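GH5 (Bacteroidetes bacterium AC2a, PDB 4YHE) probably hydrolyses beta-1,4-glucosidic bonds of cellulose, acting as a family 5 glycoside hydrolase (endoglucanase) built on a beta/alpha barrel. Local coordinates at residues G269-F281 / Y312-I326. Sequence-based numbering, arbitrary orientation.
Sequences GEEAYVGMLNRLF and YYFRYICKAMRDRRI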
ATOM      1  N   GLY A 269       3.778 -20.341   7.885  1.00 19.63           N
ATOM      2  CA  GLY A 269       2.342 -20.291   7.943  1.00 19.25           C
ATOM      3  C   GLY A 269       1.823 -19.264   8.915  1.00 18.73           C
ATOM      4  O   GLY A 269       2.303 -18.167   8.952  1.00 19.41           O
ATOM      5  N   GLU A 270       0.819 -19.641   9.707  1.00 18.63           N
ATOM      6  CA  GLU A 270       0.158 -18.710  10.595  1.00 19.45           C
ATOM      7  C   GLU A 270       1.058 -18.013  11.597  1.00 19.63           C
ATOM      8  O   GLU A 270       0.970 -16.795  11.768  1.00 17.13           O
ATOM      9  CB  GLU A 270      -0.972 -19.411  11.365  1.00 19.42           C
ATOM     10  CG  GLU A 270      -2.090 -19.930  10.488  1.00 18.94           C
ATOM     11  CD  GLU A 270      -1.939 -21.403  10.100  1.00 19.32           C
ATOM     12  OE1 GLU A 270      -0.803 -21.929  10.098  1.00 18.55           O
ATOM     13  OE2 GLU A 270      -2.972 -22.037   9.791  1.00 18.30           O
ATOM     14  N   GLU A 271       1.897 -18.789  12.282  1.00 20.07           N
ATOM     15  CA  GLU A 271       2.777 -18.245  13.312  1.00 22.69           C
ATOM     16  C   GLU A 271       3.726 -17.185  12.737  1.00 20.62           C
ATOM     17  O   GLU A 271       3.953 -16.127  13.331  1.00 19.60           O
ATOM     18  CB  GLU A 271       3.624 -19.354  13.959  1.00 26.80           C
ATOM     19  CG  GLU A 271       2.843 -20.276  14.874  1.00 34.16           C
ATOM     20  CD  GLU A 271       3.743 -21.278  15.605  1.00 43.09           C
ATOM     21  OE1 GLU A 271       4.839 -21.620  15.073  1.00 47.35           O
ATOM     22  OE2 GLU A 271       3.343 -21.727  16.713  1.00 49.25           O
ATOM     23  N   ALA A 272       4.288 -17.479  11.581  1.00 19.18           N
ATOM     24  CA  ALA A 272       5.173 -16.505  10.932  1.00 18.79           C
ATOM     25  C   ALA A 272       4.459 -15.178  10.653  1.00 17.03           C
ATOM     26  O   ALA A 272       4.975 -14.116  10.944  1.00 17.56           O
ATOM     27  CB  ALA A 272       5.715 -17.093   9.666  1.00 18.40           C
ATOM     28  N   TYR A 273       3.256 -15.251  10.104  1.00 17.41           N
ATOM     29  CA  TYR A 273       2.551 -14.042   9.700  1.00 17.22           C
ATOM     30  C   TYR A 273       2.169 -13.232  10.935  1.00 16.89           C
ATOM     31  O   TYR A 273       2.379 -12.026  10.991  1.00 16.24           O
ATOM     32  CB  TYR A 273       1.340 -14.374   8.805  1.00 16.60           C
ATOM     33  CG  TYR A 273       0.871 -13.193   7.959  1.00 15.35           C
ATOM     34  CD1 TYR A 273       0.240 -12.116   8.535  1.00 16.24           C
ATOM     35  CD2 TYR A 273       1.119 -13.140   6.583  1.00 15.71           C
ATOM     36  CE1 TYR A 273      -0.181 -11.024   7.775  1.00 15.68           C
ATOM     37  CE2 TYR A 273       0.711 -12.066   5.816  1.00 15.39           C
ATOM     38  CZ  TYR A 273       0.059 -10.996   6.423  1.00 15.76           C
ATOM     39  OH  TYR A 273      -0.339  -9.896   5.669  1.00 17.21           O
ATOM     40  N   VAL A 274       1.664 -13.903  11.962  1.00 16.81           N
ATOM     41  CA  VAL A 274       1.373 -13.240  13.218  1.00 17.26           C
ATOM     42  C   VAL A 274       2.589 -12.621  13.874  1.00 17.08           C
ATOM     43  O   VAL A 274       2.506 -11.503  14.429  1.00 16.65           O
ATOM     44  CB  VAL A 274       0.605 -14.188  14.185  1.00 17.71           C
ATOM     45  CG1 VAL A 274       0.458 -13.544  15.535  1.00 18.39           C
ATOM     46  CG2 VAL A 274      -0.762 -14.539  13.590  1.00 17.48           C
ATOM     47  N   GLY A 275       3.740 -13.292  13.756  1.00 17.84           N
ATOM     48  CA  GLY A 275       4.973 -12.766  14.321  1.00 17.53           C
ATOM     49  C   GLY A 275       5.284 -11.405  13.705  1.00 17.23           C
ATOM     50  O   GLY A 275       5.647 -10.452  14.395  1.00 16.74           O
ATOM     51  N   MET A 276       5.133 -11.317  12.381  1.00 17.87           N
ATOM     52  CA  MET A 276       5.420 -10.099  11.666  1.00 17.34           C
ATOM     53  C   MET A 276       4.489  -9.005  12.142  1.00 16.34           C
ATOM     54  O   MET A 276       4.900  -7.880  12.402  1.00 15.49           O
ATOM     55  CB  MET A 276       5.282 -10.331  10.169  1.00 18.96           C
ATOM     56  CG  MET A 276       5.503  -9.075   9.355  1.00 20.67           C
ATOM     57  SD  MET A 276       3.931  -8.233   9.067  1.00 23.63           S
ATOM     58  CE  MET A 276       3.316  -9.350   7.788  1.00 22.15           C
ATOM     59  N   LEU A 277       3.226  -9.353  12.311  1.00 15.29           N
ATOM     60  CA  LEU A 277       2.263  -8.375  12.787  1.00 15.35           C
ATOM     61  C   LEU A 277       2.590  -7.935  14.195  1.00 15.32           C
ATOM     62  O   LEU A 277       2.420  -6.775  14.522  1.00 15.38           O
ATOM     63  CB  LEU A 277       0.839  -8.943  12.709  1.00 15.08           C
ATOM     64  CG  LEU A 277       0.279  -9.262  11.308  1.00 15.78           C
ATOM     65  CD1 LEU A 277      -1.051  -9.983  11.425  1.00 16.15           C
ATOM     66  CD2 LEU A 277       0.148  -8.000  10.461  1.00 15.84           C
ATOM     67  N   ASN A 278       3.027  -8.877  15.039  1.00 16.79           N
ATOM     68  CA  ASN A 278       3.410  -8.553  16.408  1.00 16.75           C
ATOM     69  C   ASN A 278       4.527  -7.538  16.485  1.00 17.97           C
ATOM     70  O   ASN A 278       4.502  -6.637  17.330  1.00 18.51           O
ATOM     71  CB  ASN A 278       3.793  -9.817  17.173  1.00 17.99           C
ATOM     72  CG  ASN A 278       2.576 -10.607  17.634  1.00 19.72           C
ATOM     73  OD1 ASN A 278       1.496 -10.046  17.782  1.00 21.16           O
ATOM     74  ND2 ASN A 278       2.729 -11.926  17.792  1.00 19.94           N
ATOM     75  N   ARG A 279       5.494  -7.645  15.582  1.00 16.58           N
ATOM     76  CA  ARG A 279       6.573  -6.666  15.556  1.00 17.14           C
ATOM     77  C   ARG A 279       6.087  -5.247  15.248  1.00 15.36           C
ATOM     78  O   ARG A 279       6.520  -4.295  15.858  1.00 14.69           O
ATOM     79  CB  ARG A 279       7.692  -7.157  14.629  1.00 18.23           C
ATOM     80  CG  ARG A 279       8.339  -8.401  15.237  1.00 19.98           C
ATOM     81  CD  ARG A 279       9.614  -8.838  14.546  1.00 21.12           C
ATOM     82  NE  ARG A 279       9.377  -9.421  13.243  1.00 22.23           N
ATOM     83  CZ  ARG A 279       9.004 -10.680  13.000  1.00 22.46           C
ATOM     84  NH1 ARG A 279       8.765 -11.538  13.971  1.00 21.57           N
ATOM     85  NH2 ARG A 279       8.866 -11.073  11.739  1.00 23.61           N
ATOM     86  N   LEU A 280       5.122  -5.131  14.344  1.00 14.61           N
ATOM     87  CA  LEU A 280       4.504  -3.862  14.019  1.00 14.54           C
ATOM     88  C   LEU A 280       3.644  -3.340  15.177  1.00 14.41           C
ATOM     89  O   LEU A 280       3.610  -2.157  15.499  1.00 14.73           O
ATOM     90  CB  LEU A 280       3.620  -4.056  12.794  1.00 14.81           C
ATOM     91  CG  LEU A 280       4.357  -4.315  11.470  1.00 15.45           C
ATOM     92  CD1 LEU A 280       3.333  -4.664  10.384  1.00 16.04           C
ATOM     93  CD2 LEU A 280       5.179  -3.096  11.091  1.00 16.95           C
ATOM     94  N   PHE A 281       2.921  -4.247  15.770  1.00 14.90           N
ATOM     95  CA  PHE A 281       2.108  -3.876  16.914  1.00 15.90           C
ATOM     96  C   PHE A 281       2.963  -3.311  18.028  1.00 15.61           C
ATOM     97  O   PHE A 281       2.717  -2.213  18.497  1.00 15.85           O
ATOM     98  CB  PHE A 281       1.294  -5.038  17.390  1.00 15.55           C
ATOM     99  CG  PHE A 281       0.470  -4.706  18.610  1.00 16.93           C
ATOM    100  CD1 PHE A 281      -0.764  -4.085  18.483  1.00 17.31           C
ATOM    101  CD2 PHE A 281       0.960  -4.966  19.871  1.00 19.05           C
ATOM    102  CE1 PHE A 281      -1.509  -3.752  19.587  1.00 18.31           C
ATOM    103  CE2 PHE A 281       0.217  -4.636  20.998  1.00 19.25           C
ATOM    104  CZ  PHE A 281      -1.008  -4.029  20.855  1.00 19.78           C
ATOM    105  N   TYR A 312      -9.247 -18.636   3.429  1.00 17.34           N
ATOM    106  CA  TYR A 312      -8.719 -18.901   4.773  1.00 17.21           C
ATOM    107  C   TYR A 312      -7.589 -17.950   5.105  1.00 16.37           C
ATOM    108  O   TYR A 312      -7.571 -17.348   6.145  1.00 15.62           O
ATOM    109  CB  TYR A 312      -8.245 -20.362   4.918  1.00 17.58           C
ATOM    110  CG  TYR A 312      -7.518 -20.628   6.201  1.00 17.81           C
ATOM    111  CD1 TYR A 312      -8.211 -20.646   7.422  1.00 17.93           C
ATOM    112  CD2 TYR A 312      -6.144 -20.864   6.224  1.00 16.99           C
ATOM    113  CE1 TYR A 312      -7.555 -20.862   8.609  1.00 17.95           C
ATOM    114  CE2 TYR A 312      -5.485 -21.116   7.415  1.00 18.06           C
ATOM    115  CZ  TYR A 312      -6.201 -21.109   8.610  1.00 18.18           C
ATOM    116  OH  TYR A 312      -5.597 -21.337   9.802  1.00 19.79           O
ATOM    117  N   TYR A 313      -6.640 -17.800   4.191  1.00 16.29           N
ATOM    118  CA  TYR A 313      -5.575 -16.823   4.388  1.00 15.33           C
ATOM    119  C   TYR A 313      -6.098 -15.419   4.687  1.00 14.59           C
ATOM    120  O   TYR A 313      -5.668 -14.803   5.651  1.00 14.84           O
ATOM    121  CB  TYR A 313      -4.683 -16.879   3.160  1.00 16.28           C
ATOM    122  CG  TYR A 313      -3.582 -15.868   3.044  1.00 16.66           C
ATOM    123  CD1 TYR A 313      -2.340 -16.076   3.656  1.00 17.94           C
ATOM    124  CD2 TYR A 313      -3.728 -14.760   2.241  1.00 15.81           C
ATOM    125  CE1 TYR A 313      -1.287 -15.188   3.469  1.00 16.69           C
ATOM    126  CE2 TYR A 313      -2.683 -13.865   2.055  1.00 16.02           C
ATOM    127  CZ  TYR A 313      -1.471 -14.076   2.673  1.00 15.95           C
ATOM    128  OH  TYR A 313      -0.447 -13.194   2.472  1.00 14.95           O
ATOM    129  N   PHE A 314      -7.074 -14.929   3.911  1.00 14.99           N
ATOM    130  CA  PHE A 314      -7.629 -13.640   4.129  1.00 14.68           C
ATOM    131  C   PHE A 314      -8.339 -13.570   5.498  1.00 14.22           C
ATOM    132  O   PHE A 314      -8.143 -12.646   6.245  1.00 12.75           O
ATOM    133  CB  PHE A 314      -8.614 -13.266   3.001  1.00 15.45           C
ATOM    134  CG  PHE A 314      -7.967 -13.021   1.624  1.00 14.40           C
ATOM    135  CD1 PHE A 314      -6.683 -12.548   1.492  1.00 16.06           C
ATOM    136  CD2 PHE A 314      -8.688 -13.255   0.481  1.00 15.32           C
ATOM    137  CE1 PHE A 314      -6.125 -12.326   0.236  1.00 16.02           C
ATOM    138  CE2 PHE A 314      -8.166 -13.010  -0.769  1.00 16.08           C
ATOM    139  CZ  PHE A 314      -6.876 -12.544  -0.893  1.00 15.70           C
ATOM    140  N   ARG A 315      -9.178 -14.546   5.813  1.00 14.82           N
ATOM    141  CA  ARG A 315      -9.856 -14.484   7.091  1.00 16.03           C
ATOM    142  C   ARG A 315      -8.869 -14.410   8.230  1.00 16.00           C
ATOM    143  O   ARG A 315      -8.973 -13.562   9.103  1.00 17.03           O
ATOM    144  CB  ARG A 315     -10.756 -15.686   7.291  1.00 16.83           C
ATOM    145  CG  ARG A 315     -11.951 -15.728   6.388  1.00 18.67           C
ATOM    146  CD  ARG A 315     -12.999 -16.697   6.966  1.00 20.76           C
ATOM    147  NE  ARG A 315     -12.500 -18.084   7.056  1.00 22.90           N
ATOM    148  CZ  ARG A 315     -12.383 -18.921   6.028  1.00 23.11           C
ATOM    149  NH1 ARG A 315     -12.734 -18.542   4.802  1.00 24.80           N
ATOM    150  NH2 ARG A 315     -11.922 -20.152   6.230  1.00 23.30           N
ATOM    151  N   TYR A 316      -7.891 -15.290   8.207  1.00 17.96           N
ATOM    152  CA  TYR A 316      -6.925 -15.370   9.309  1.00 17.87           C
ATOM    153  C   TYR A 316      -6.089 -14.087   9.446  1.00 17.71           C
ATOM    154  O   TYR A 316      -6.023 -13.490  10.522  1.00 15.70           O
ATOM    155  CB  TYR A 316      -6.024 -16.581   9.119  1.00 18.22           C
ATOM    156  CG  TYR A 316      -5.220 -16.938  10.343  1.00 18.80           C
ATOM    157  CD1 TYR A 316      -5.748 -17.796  11.320  1.00 18.45           C
ATOM    158  CD2 TYR A 316      -3.947 -16.416  10.556  1.00 19.33           C
ATOM    159  CE1 TYR A 316      -5.049 -18.074  12.471  1.00 18.06           C
ATOM    160  CE2 TYR A 316      -3.222 -16.720  11.710  1.00 19.23           C
ATOM    161  CZ  TYR A 316      -3.780 -17.571  12.655  1.00 19.09           C
ATOM    162  OH  TYR A 316      -3.088 -17.915  13.790  1.00 20.10           O
ATOM    163  N   ILE A 317      -5.410 -13.662   8.371  1.00 17.12           N
ATOM    164  CA  ILE A 317      -4.530 -12.509   8.501  1.00 16.12           C
ATOM    165  C   ILE A 317      -5.274 -11.193   8.793  1.00 16.49           C
ATOM    166  O   ILE A 317      -4.784 -10.364   9.556  1.00 16.97           O
ATOM    167  CB  ILE A 317      -3.566 -12.347   7.295  1.00 16.44           C
ATOM    168  CG1 ILE A 317      -4.277 -11.843   6.051  1.00 17.05           C
ATOM    169  CG2 ILE A 317      -2.808 -13.659   7.051  1.00 17.53           C
ATOM    170  CD1 ILE A 317      -3.337 -11.672   4.857  1.00 16.77           C
ATOM    171  N   CYS A 318      -6.452 -11.022   8.206  1.00 16.62           N
ATOM    172  CA  CYS A 318      -7.234  -9.824   8.413  1.00 16.54           C
ATOM    173  C   CYS A 318      -7.783  -9.775   9.863  1.00 16.33           C
ATOM    174  O   CYS A 318      -7.929  -8.706  10.425  1.00 14.61           O
ATOM    175  CB  CYS A 318      -8.342  -9.727   7.383  1.00 15.87           C
ATOM    176  SG  CYS A 318      -7.676  -9.464   5.673  1.00 15.96           S
ATOM    177  N   LYS A 319      -8.070 -10.932  10.427  1.00 18.09           N
ATOM    178  CA  LYS A 319      -8.489 -10.983  11.852  1.00 18.37           C
ATOM    179  C   LYS A 319      -7.301 -10.590  12.707  1.00 18.49           C
ATOM    180  O   LYS A 319      -7.383  -9.715  13.572  1.00 18.27           O
ATOM    181  CB  LYS A 319      -9.015 -12.356  12.245  1.00 19.12           C
ATOM    182  CG  LYS A 319      -9.352 -12.461  13.729  1.00 19.19           C
ATOM    183  CD  LYS A 319     -10.304 -11.371  14.169  1.00 18.55           C
ATOM    184  CE  LYS A 319     -10.988 -11.716  15.508  1.00 20.19           C
ATOM    185  NZ  LYS A 319     -11.399 -10.468  16.212  1.00 19.12           N
ATOM    186  N   ALA A 320      -6.153 -11.179  12.407  1.00 17.72           N
ATOM    187  CA  ALA A 320      -4.945 -10.825  13.143  1.00 18.21           C
ATOM    188  C   ALA A 320      -4.638  -9.317  13.100  1.00 17.74           C
ATOM    189  O   ALA A 320      -4.180  -8.731  14.086  1.00 16.42           O
ATOM    190  CB  ALA A 320      -3.754 -11.658  12.649  1.00 18.18           C
ATOM    191  N   MET A 321      -4.890  -8.672  11.956  1.00 16.82           N
ATOM    192  CA  MET A 321      -4.676  -7.252  11.814  1.00 16.18           C
ATOM    193  C   MET A 321      -5.645  -6.431  12.678  1.00 16.36           C
ATOM    194  O   MET A 321      -5.221  -5.552  13.406  1.00 15.33           O
ATOM    195  CB  MET A 321      -4.836  -6.824  10.333  1.00 15.17           C
ATOM    196  CG  MET A 321      -3.716  -7.336   9.430  1.00 15.61           C
ATOM    197  SD  MET A 321      -4.188  -7.173   7.690  1.00 16.78           S
ATOM    198  CE  MET A 321      -2.792  -8.001   6.897  1.00 17.72           C
ATOM    199  N   ARG A 322      -6.936  -6.723  12.560  1.00 17.47           N
ATOM    200  CA  ARG A 322      -7.941  -6.061  13.384  1.00 18.94           C
ATOM    201  C   ARG A 322      -7.572  -6.124  14.875  1.00 17.58           C
ATOM    202  O   ARG A 322      -7.605  -5.112  15.562  1.00 17.68           O
ATOM    203  CB  ARG A 322      -9.285  -6.723  13.159  1.00 18.89           C
ATOM    204  CG  ARG A 322     -10.379  -6.338  14.146  1.00 20.44           C
ATOM    205  CD  ARG A 322     -10.790  -4.880  14.035  1.00 22.19           C
ATOM    206  NE  ARG A 322     -11.700  -4.507  15.125  1.00 22.93           N
ATOM    207  CZ  ARG A 322     -12.995  -4.806  15.185  1.00 22.98           C
ATOM    208  NH1 ARG A 322     -13.618  -5.450  14.205  1.00 19.76           N
ATOM    209  NH2 ARG A 322     -13.690  -4.424  16.249  1.00 23.80           N
ATOM    210  N   ASP A 323      -7.193  -7.311  15.333  1.00 19.15           N
ATOM    211  CA  ASP A 323      -6.848  -7.522  16.742  1.00 20.21           C
ATOM    212  C   ASP A 323      -5.658  -6.701  17.190  1.00 22.72           C
ATOM    213  O   ASP A 323      -5.534  -6.399  18.366  1.00 22.04           O
ATOM    214  CB  ASP A 323      -6.628  -9.006  17.026  1.00 21.68           C
ATOM    215  CG  ASP A 323      -7.921  -9.810  16.976  1.00 21.14           C
ATOM    216  OD1 ASP A 323      -9.000  -9.196  17.019  1.00 24.47           O
ATOM    217  OD2 ASP A 323      -7.869 -11.042  16.842  1.00 20.93           O
ATOM    218  N   ARG A 324      -4.794  -6.325  16.237  1.00 18.52           N
ATOM    219  CA  ARG A 324      -3.666  -5.441  16.470  1.00 18.84           C
ATOM    220  C   ARG A 324      -3.917  -3.991  16.053  1.00 17.63           C
ATOM    221  O   ARG A 324      -3.005  -3.179  16.057  1.00 16.68           O
ATOM    222  CB  ARG A 324      -2.437  -6.030  15.742  1.00 18.73           C
ATOM    223  CG  ARG A 324      -1.880  -7.231  16.476  1.00 19.13           C
ATOM    224  CD  ARG A 324      -1.122  -8.247  15.641  1.00 18.47           C
ATOM    225  NE  ARG A 324      -0.877  -9.432  16.458  1.00 19.01           N
ATOM    226  CZ  ARG A 324      -1.787 -10.362  16.738  1.00 20.14           C
ATOM    227  NH1 ARG A 324      -3.010 -10.316  16.200  1.00 19.69           N
ATOM    228  NH2 ARG A 324      -1.467 -11.371  17.539  1.00 21.52           N
ATOM    229  N   ARG A 325      -5.172  -3.647  15.739  1.00 17.82           N
ATOM    230  CA  ARG A 325      -5.547  -2.273  15.361  1.00 17.41           C
ATOM    231  C   ARG A 325      -4.871  -1.758  14.085  1.00 16.38           C
ATOM    232  O   ARG A 325      -4.616  -0.564  13.932  1.00 15.52           O
ATOM    233  CB  ARG A 325      -5.311  -1.317  16.547  1.00 20.52           C
ATOM    234  CG  ARG A 325      -6.065  -1.825  17.775  1.00 23.71           C
ATOM    235  CD  ARG A 325      -5.999  -0.906  18.971  1.00 28.26           C
ATOM    236  NE  ARG A 325      -6.669  -1.617  20.055  1.00 33.82           N
ATOM    237  CZ  ARG A 325      -7.321  -1.060  21.071  1.00 40.49           C
ATOM    238  NH1 ARG A 325      -7.392   0.262  21.202  1.00 40.94           N
ATOM    239  NH2 ARG A 325      -7.899  -1.855  21.970  1.00 42.72           N
ATOM    240  N   ILE A 326      -4.613  -2.691  13.196  1.00 17.58           N
ATOM    241  CA  ILE A 326      -3.970  -2.432  11.904  1.00 16.92           C
ATOM    242  C   ILE A 326      -5.020  -2.548  10.784  1.00 16.21           C
ATOM    243  O   ILE A 326      -5.766  -3.517  10.705  1.00 16.48           O
ATOM    244  CB  ILE A 326      -2.843  -3.426  11.691  1.00 16.87           C
ATOM    245  CG1 ILE A 326      -1.733  -3.168  12.720  1.00 17.06           C
ATOM    246  CG2 ILE A 326      -2.240  -3.279  10.281  1.00 17.44           C
ATOM    247  CD1 ILE A 326      -0.669  -4.249  12.699  1.00 17.34           C
TER
HETATM  248  O   HOH W   1      -0.732 -10.437   2.968  1.00 18.13           O
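Val274 and Leu277 of 269-281 meet Ala320 of 312-326 where two neighbouring outer helices pack nearly parallel, a worked case of parallel helix packing on the outside of a (beta/alpha)8 barrel, their axes 10.3 Å apart and crossing at -23°. Strand 291-296 lies between them in the chain, and its Phe293 touches Leu277, Leu280 and Ile326, so that one aromatic ring closes the seam between the helices from the strand side. Leu277 CD1 presses on Ala320 CB at 3.4 Å, tighter than usual carbon packing.

Toward the N-terminal end of 270-281, the Tyr273 ring is sandwiched: Ile317 CG2 sits over the centre of one face, and Met276 CE covers the opposite face near its rim. At the phenol end, Met321 CE reaches the ring edge, while a water joins Tyr273 OH to Tyr313 OH, which also bonds Asp244 O. Glu270 lays its CG over the Tyr316 ring, 3.7 Å from the centroid; its chain then bends (chi2 95°), and OE2 accepts Tyr312 OH at 2.7 Å through its anti lone pair, with His259 as a second partner.

Within the Schellman motif that ends helix 304-323, just before its C-prime residue Arg325, Arg324 extends alongside Leu277 CB. Its guanidinium group is held in plane from two directions: NH1 donates to Ala320 O, and NE to Asn278 OD1 at 2.8 Å, nearly straight (166°) but from above the amide plane.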